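Local coordinates for amino acid adenylation domain-containing protein (Bacillus stratosphericus LAMA 585, PDB 6ULY), which probably selects an alpha-keto acid and activates it as an acyl adenylate, serving as the adenylation domain of a nonribosomal depsipeptide synthetase module, at residues Y263-T268 with S293-M298; T33-S38 with L257-R262. One frame throughout, in Å; residues are numbered along the deposited sequence.

Interaction 1: residues Y263-T268 with S293-M298; sequences YRATKT and SAMTCM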
loop_
_atom_site.group_PDB
_atom_site.type_symbol
_atom_site.label_atom_id
_atom_site.label_comp_id
_atom_site.label_asym_id
_atom_site.label_seq_id
_atom_site.Cartn_x
_atom_site.Cartn_y
_atom_site.Cartn_z
ATOM N N TYR A 263 -17.094 34.282 19.669
ATOM C CA TYR A 263 -15.814 34.454 20.341
ATOM C C TYR A 263 -14.919 35.471 19.647
ATOM O O TYR A 263 -13.773 35.660 20.066
ATOM C CB TYR A 263 -15.101 33.109 20.456
ATOM C CG TYR A 263 -15.826 32.133 21.353
ATOM C CD1 TYR A 263 -15.650 32.164 22.731
ATOM C CD2 TYR A 263 -16.695 31.190 20.824
ATOM C CE1 TYR A 263 -16.311 31.275 23.557
ATOM C CE2 TYR A 263 -17.366 30.294 21.643
ATOM C CZ TYR A 263 -17.172 30.342 23.008
ATOM O OH TYR A 263 -17.840 29.450 23.821
ATOM N N ARG A 264 -15.420 36.149 18.618
ATOM C CA ARG A 264 -14.641 37.146 17.891
ATOM C C ARG A 264 -13.297 36.564 17.459
ATOM O O ARG A 264 -12.236 37.164 17.650
ATOM C CB ARG A 264 -14.454 38.408 18.735
ATOM C CG ARG A 264 -15.762 39.026 19.207
ATOM C CD ARG A 264 -15.534 40.309 19.983
ATOM N NE ARG A 264 -16.290 40.335 21.235
ATOM C CZ ARG A 264 -17.594 40.585 21.324
ATOM N NH1 ARG A 264 -18.309 40.828 20.233
ATOM N NH2 ARG A 264 -18.188 40.585 22.511
ATOM N N ALA A 265 -13.352 35.371 16.866
ATOM C CA ALA A 265 -12.138 34.675 16.467
ATOM C C ALA A 265 -11.380 35.479 15.422
ATOM O O ALA A 265 -11.971 36.070 14.514
ATOM C CB ALA A 265 -12.477 33.289 15.919
ATOM N N THR A 266 -10.055 35.511 15.565
ATOM C CA THR A 266 -9.195 36.155 14.583
ATOM C C THR A 266 -8.566 35.169 13.608
ATOM O O THR A 266 -8.120 35.582 12.532
ATOM C CB THR A 266 -8.085 36.949 15.287
ATOM O OG1 THR A 266 -7.152 36.048 15.896
ATOM C CG2 THR A 266 -8.685 37.860 16.368
ATOM N N LYS A 267 -8.535 33.881 13.943
ATOM C CA LYS A 267 -7.966 32.889 13.042
ATOM C C LYS A 267 -8.680 31.561 13.234
ATOM O O LYS A 267 -9.188 31.261 14.318
ATOM C CB LYS A 267 -6.458 32.713 13.265
ATOM C CG LYS A 267 -6.094 32.134 14.621
ATOM C CD LYS A 267 -4.584 32.011 14.795
ATOM C CE LYS A 267 -4.251 31.257 16.072
ATOM N NZ LYS A 267 -2.797 31.089 16.282
ATOM N N THR A 268 -8.697 30.769 12.164
ATOM C CA THR A 268 -9.323 29.453 12.148
ATOM C C THR A 268 -8.808 28.732 10.908
ATOM O O THR A 268 -8.078 29.308 10.096
ATOM C CB THR A 268 -10.854 29.564 12.152
ATOM O OG1 THR A 268 -11.435 28.278 12.393
ATOM C CG2 THR A 268 -11.366 30.109 10.826
ATOM N N SER A 293 -15.990 40.450 11.526
ATOM C CA SER A 293 -15.018 41.502 11.261
ATOM C C SER A 293 -13.695 41.271 11.976
ATOM O O SER A 293 -12.684 41.859 11.578
ATOM C CB SER A 293 -15.595 42.864 11.670
ATOM O OG SER A 293 -15.944 42.882 13.044
ATOM N N ALA A 294 -13.678 40.433 13.015
ATOM C CA ALA A 294 -12.439 40.137 13.723
ATOM C C ALA A 294 -11.587 39.085 13.020
ATOM O O ALA A 294 -10.380 39.015 13.279
ATOM C CB ALA A 294 -12.744 39.661 15.147
ATOM N N MET A 295 -12.180 38.273 12.146
ATOM C CA MET A 295 -11.450 37.193 11.490
ATOM C C MET A 295 -10.414 37.768 10.531
ATOM O O MET A 295 -10.753 38.533 9.622
ATOM C CB MET A 295 -12.423 36.282 10.745
ATOM C CG MET A 295 -11.763 35.149 9.945
ATOM S SD MET A 295 -10.696 34.073 10.933
ATOM C CE MET A 295 -11.793 33.599 12.271
ATOM N N THR A 296 -9.151 37.390 10.727
ATOM C CA THR A 296 -8.072 37.817 9.851
ATOM C C THR A 296 -7.382 36.674 9.121
ATOM O O THR A 296 -6.721 36.926 8.108
ATOM C CB THR A 296 -7.007 38.593 10.644
ATOM O OG1 THR A 296 -6.463 37.757 11.674
ATOM C CG2 THR A 296 -7.611 39.839 11.278
ATOM N N CYS A 297 -7.528 35.433 9.585
ATOM C CA CYS A 297 -6.747 34.310 9.066
ATOM C C CYS A 297 -7.630 33.066 9.014
ATOM O O CYS A 297 -7.896 32.444 10.044
ATOM C CB CYS A 297 -5.515 34.078 9.934
ATOM S SG CYS A 297 -4.601 32.567 9.557
ATOM N N MET A 298 -8.069 32.698 7.816
ATOM C CA MET A 298 -8.807 31.456 7.593
ATOM C C MET A 298 -7.918 30.552 6.744
ATOM O O MET A 298 -7.929 30.620 5.514
ATOM C CB MET A 298 -10.144 31.708 6.914
ATOM C CG MET A 298 -11.054 32.664 7.654
ATOM S SD MET A 298 -12.759 32.513 7.089
ATOM C CE MET A 298 -13.255 31.036 7.978
#
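Two neighbouring parallel strands of the large mixed sheet in the adenylation domain's AMP-binding region begin side by side here: residues 263-268 lead into strand 267-270 and residues 293-298 into strand 297-301. At the point where the strands start, one carbonyl gathers the ends together. Thr266 O accepts from the backbone N of Thr296 at 2.8 Å and from the hydroxyl Thr296 OG1 at 2.9 Å, the two donors arriving from opposite faces of the carbonyl plane, each tilted about 30° from it. The hydroxyl can fold back to the same acceptor as its own amide because OG1 stands between the backbone N and the carbonyl carbon of Thr296 (chi1 60°). A weak bond from Cys297 N to Thr266 O and a straighter one from Thr268 N to Cys297 O (2.8 Å), its donor almost in line with the C=O bond, flank Lys267 in the parallel pattern.

Side chains divide between the two faces of the sheet. On one, Lys267 CB lies 3.7 Å from Cys297 CB, while the rest of the lysine runs extended away from this strand pair to a hydrogen bond with Asn234 OD1. On the other, the Thr268 methyl CG2 lies alongside Met298 and touches its CE at 3.5 Å. Met295 comes in across Thr268 at about a right angle; bends at chi2 and chi3 curl its thioether back against the loop that leads into strand 267-270, placing CE 3.7 Å from Ala265 CB and SD 3.4 Å from Thr266 O.

Met260 and Trp256 of helix 255-262 pack against the methionine face, Trp256 NE1 also bonding to Thr268 OG1. Strand 214-217 flanks strand 267-270 on its other edge, with Leu216 O taking the hydroxyl of Thr268, and strand 327-333 continues the sheet beyond strand 297-301.

Interaction 2: residues T33-S38 with L257-R262; sequences TYIVNS and LDWMDR. With SO4 (sulfate ion), chain O.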
loop_
_atom_site.group_PDB
_atom_site.type_symbol
_atom_site.label_atom_id
_atom_site.label_comp_id
_atom_site.label_asym_id
_atom_site.label_seq_id
_atom_site.Cartn_x
_atom_site.Cartn_y
_atom_site.Cartn_z
ATOM N N THR A 33 -10.939 27.451 25.693
ATOM C CA THR A 33 -12.378 27.436 25.918
ATOM C C THR A 33 -12.982 26.350 25.043
ATOM O O THR A 33 -12.857 26.398 23.815
ATOM C CB THR A 33 -13.014 28.793 25.607
ATOM O OG1 THR A 33 -12.096 29.844 25.930
ATOM C CG2 THR A 33 -14.274 28.978 26.426
ATOM N N TYR A 34 -13.628 25.376 25.676
ATOM C CA TYR A 34 -14.241 24.249 24.986
ATOM C C TYR A 34 -15.736 24.502 24.839
ATOM O O TYR A 34 -16.439 24.693 25.837
ATOM C CB TYR A 34 -13.986 22.956 25.757
ATOM C CG TYR A 34 -12.527 22.717 26.044
ATOM C CD1 TYR A 34 -11.714 22.083 25.115
ATOM C CD2 TYR A 34 -11.956 23.132 27.240
ATOM C CE1 TYR A 34 -10.379 21.862 25.368
ATOM C CE2 TYR A 34 -10.616 22.916 27.505
ATOM C CZ TYR A 34 -9.833 22.278 26.558
ATOM O OH TYR A 34 -8.499 22.050 26.800
ATOM N N ILE A 35 -16.216 24.499 23.600
ATOM C CA ILE A 35 -17.628 24.740 23.329
ATOM C C ILE A 35 -18.417 23.476 23.632
ATOM O O ILE A 35 -18.027 22.371 23.236
ATOM C CB ILE A 35 -17.838 25.188 21.873
ATOM C CG1 ILE A 35 -17.017 26.452 21.598
ATOM C CG2 ILE A 35 -19.330 25.410 21.598
ATOM C CD1 ILE A 35 -17.294 27.108 20.258
ATOM N N VAL A 36 -19.531 23.634 24.344
ATOM C CA VAL A 36 -20.458 22.547 24.608
ATOM C C VAL A 36 -21.728 22.685 23.779
ATOM O O VAL A 36 -22.225 21.700 23.230
ATOM C CB VAL A 36 -20.788 22.466 26.114
ATOM C CG1 VAL A 36 -21.785 21.348 26.384
ATOM C CG2 VAL A 36 -19.516 22.263 26.928
ATOM N N ASN A 37 -22.262 23.897 23.674
ATOM C CA ASN A 37 -23.426 24.175 22.842
ATOM C C ASN A 37 -23.501 25.686 22.640
ATOM O O ASN A 37 -22.577 26.423 23.004
ATOM C CB ASN A 37 -24.703 23.605 23.472
ATOM C CG ASN A 37 -24.930 24.102 24.887
ATOM O OD1 ASN A 37 -25.159 25.291 25.110
ATOM N ND2 ASN A 37 -24.877 23.188 25.851
ATOM N N SER A 38 -24.609 26.152 22.058
ATOM C CA SER A 38 -24.743 27.568 21.731
ATOM C C SER A 38 -24.712 28.463 22.965
ATOM O O SER A 38 -24.426 29.659 22.840
ATOM C CB SER A 38 -26.042 27.801 20.959
ATOM O OG SER A 38 -27.170 27.523 21.773
ATOM N N LEU A 257 -19.793 29.705 11.633
ATOM C CA LEU A 257 -20.076 31.135 11.651
ATOM C C LEU A 257 -20.425 31.604 13.059
ATOM O O LEU A 257 -19.842 32.569 13.565
ATOM C CB LEU A 257 -21.205 31.458 10.672
ATOM C CG LEU A 257 -20.950 31.067 9.214
ATOM C CD1 LEU A 257 -22.026 31.657 8.312
ATOM C CD2 LEU A 257 -19.570 31.504 8.752
ATOM N N ASP A 258 -21.371 30.921 13.714
ATOM C CA ASP A 258 -21.753 31.296 15.074
ATOM C C ASP A 258 -20.534 31.397 15.975
ATOM O O ASP A 258 -20.416 32.324 16.789
ATOM C CB ASP A 258 -22.719 30.267 15.664
ATOM C CG ASP A 258 -23.974 30.103 14.850
ATOM O OD1 ASP A 258 -24.200 30.901 13.917
ATOM O OD2 ASP A 258 -24.733 29.162 15.152
ATOM N N TRP A 259 -19.630 30.424 15.860
ATOM C CA TRP A 259 -18.480 30.357 16.749
ATOM C C TRP A 259 -17.514 31.503 16.478
ATOM O O TRP A 259 -17.072 32.188 17.407
ATOM C CB TRP A 259 -17.787 29.003 16.586
ATOM C CG TRP A 259 -18.601 27.829 17.076
ATOM C CD1 TRP A 259 -19.593 27.850 18.015
ATOM C CD2 TRP A 259 -18.488 26.462 16.646
ATOM N NE1 TRP A 259 -20.097 26.585 18.204
ATOM C CE2 TRP A 259 -19.441 25.716 17.371
ATOM C CE3 TRP A 259 -17.675 25.798 15.719
ATOM C CZ2 TRP A 259 -19.601 24.342 17.202
ATOM C CZ3 TRP A 259 -17.839 24.428 15.550
ATOM C CH2 TRP A 259 -18.795 23.718 16.289
ATOM N N MET A 260 -17.176 31.732 15.207
ATOM C CA MET A 260 -16.315 32.860 14.876
ATOM C C MET A 260 -16.889 34.159 15.421
ATOM O O MET A 260 -16.148 35.033 15.882
ATOM C CB MET A 260 -16.133 32.962 13.365
ATOM C CG MET A 260 -15.186 31.929 12.789
ATOM S SD MET A 260 -15.404 31.733 11.013
ATOM C CE MET A 260 -14.895 33.334 10.401
ATOM N N ASP A 261 -18.212 34.298 15.377
ATOM C CA ASP A 261 -18.864 35.521 15.827
ATOM C C ASP A 261 -18.906 35.593 17.347
ATOM O O ASP A 261 -18.548 36.616 17.939
ATOM C CB ASP A 261 -20.274 35.584 15.237
ATOM C CG ASP A 261 -21.138 36.640 15.891
ATOM O OD1 ASP A 261 -21.249 37.750 15.326
ATOM O OD2 ASP A 261 -21.704 36.354 16.966
ATOM N N ARG A 262 -19.307 34.496 17.991
ATOM C CA ARG A 262 -19.526 34.489 19.433
ATOM C C ARG A 262 -18.235 34.709 20.210
ATOM O O ARG A 262 -18.268 35.276 21.307
ATOM C CB ARG A 262 -20.188 33.163 19.809
ATOM C CG ARG A 262 -20.208 32.760 21.274
ATOM C CD ARG A 262 -20.897 31.395 21.351
ATOM N NE ARG A 262 -20.791 30.718 22.639
ATOM C CZ ARG A 262 -21.013 29.415 22.811
ATOM N NH1 ARG A 262 -21.340 28.648 21.773
ATOM N NH2 ARG A 262 -20.901 28.872 24.015
HETATM S S SO4 O . -27.157 24.109 19.918
HETATM O O1 SO4 O . -25.792 24.380 19.571
HETATM O O2 SO4 O . -27.914 23.865 18.723
HETATM O O3 SO4 O . -27.217 22.954 20.768
HETATM O O4 SO4 O . -27.707 25.239 20.608
#
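The Trp259 indole has the Ile35 methyl CD1 over one face; the Arg262 guanidinium has Ser38 O over the centre of one face, without a hydrogen bond, and Asn37 O at its edge, 21° out of its plane. Together these contacts dock helix 255-262 against the last residue of strand 31-35 and the loop that follows, within the AMP-binding region. Ile35 CD1 sits over the five-membered ring of Trp259, 3.4 Å from its centroid and 16° off the normal, a CH-pi contact. Ile35 CG1 stands beside the backbone N (chi1 -58°), and with chi2 extended the chain carries CD1 out to the ring, while Ile35 CG2 touches Trp259 NE1 at 3.7 Å.

Arg262 reaches past Ile35 in the opposite direction, its chain extended from CG to NE. Arg262 NH1 donates to Asn37 O at 2.8 Å, and NH2 adds a weak bond to the same oxygen, so one backbone carbonyl receives both terminal nitrogens. NH2 also has a weak bond to Asn40 O and a long, weak ion pair with Glu41, at the start of strand 41-45. A sulfate, probably from the crystallisation liquor, is held by Arg255 and by Ser38, whose OG lies 2.6 Å from sulfate O4.

In the fold
Helix 255-262 joins the two contacts: interaction 2 fastens it to the end of strand 31-35, and a Schellman motif, with Arg264 the first residue out of helical conformation, leads through a short loop into strand 267-270 of interaction 1. Their centres lie 12 Å apart. Ala265 N probably bonds to Met260 O at 3.0 Å. Met260 CE then meets Met295 CE at 3.6 Å and Met298 CE at 3.7 Å, while Tyr263 CE2 packs 3.5 Å from Ile35 CD1. Strands 31-35, 267-270 and 297-301 belong to one mixed sheet. In interaction 1 the Cys297 side chain is about 11 Å from the bound keto acyl adenylate.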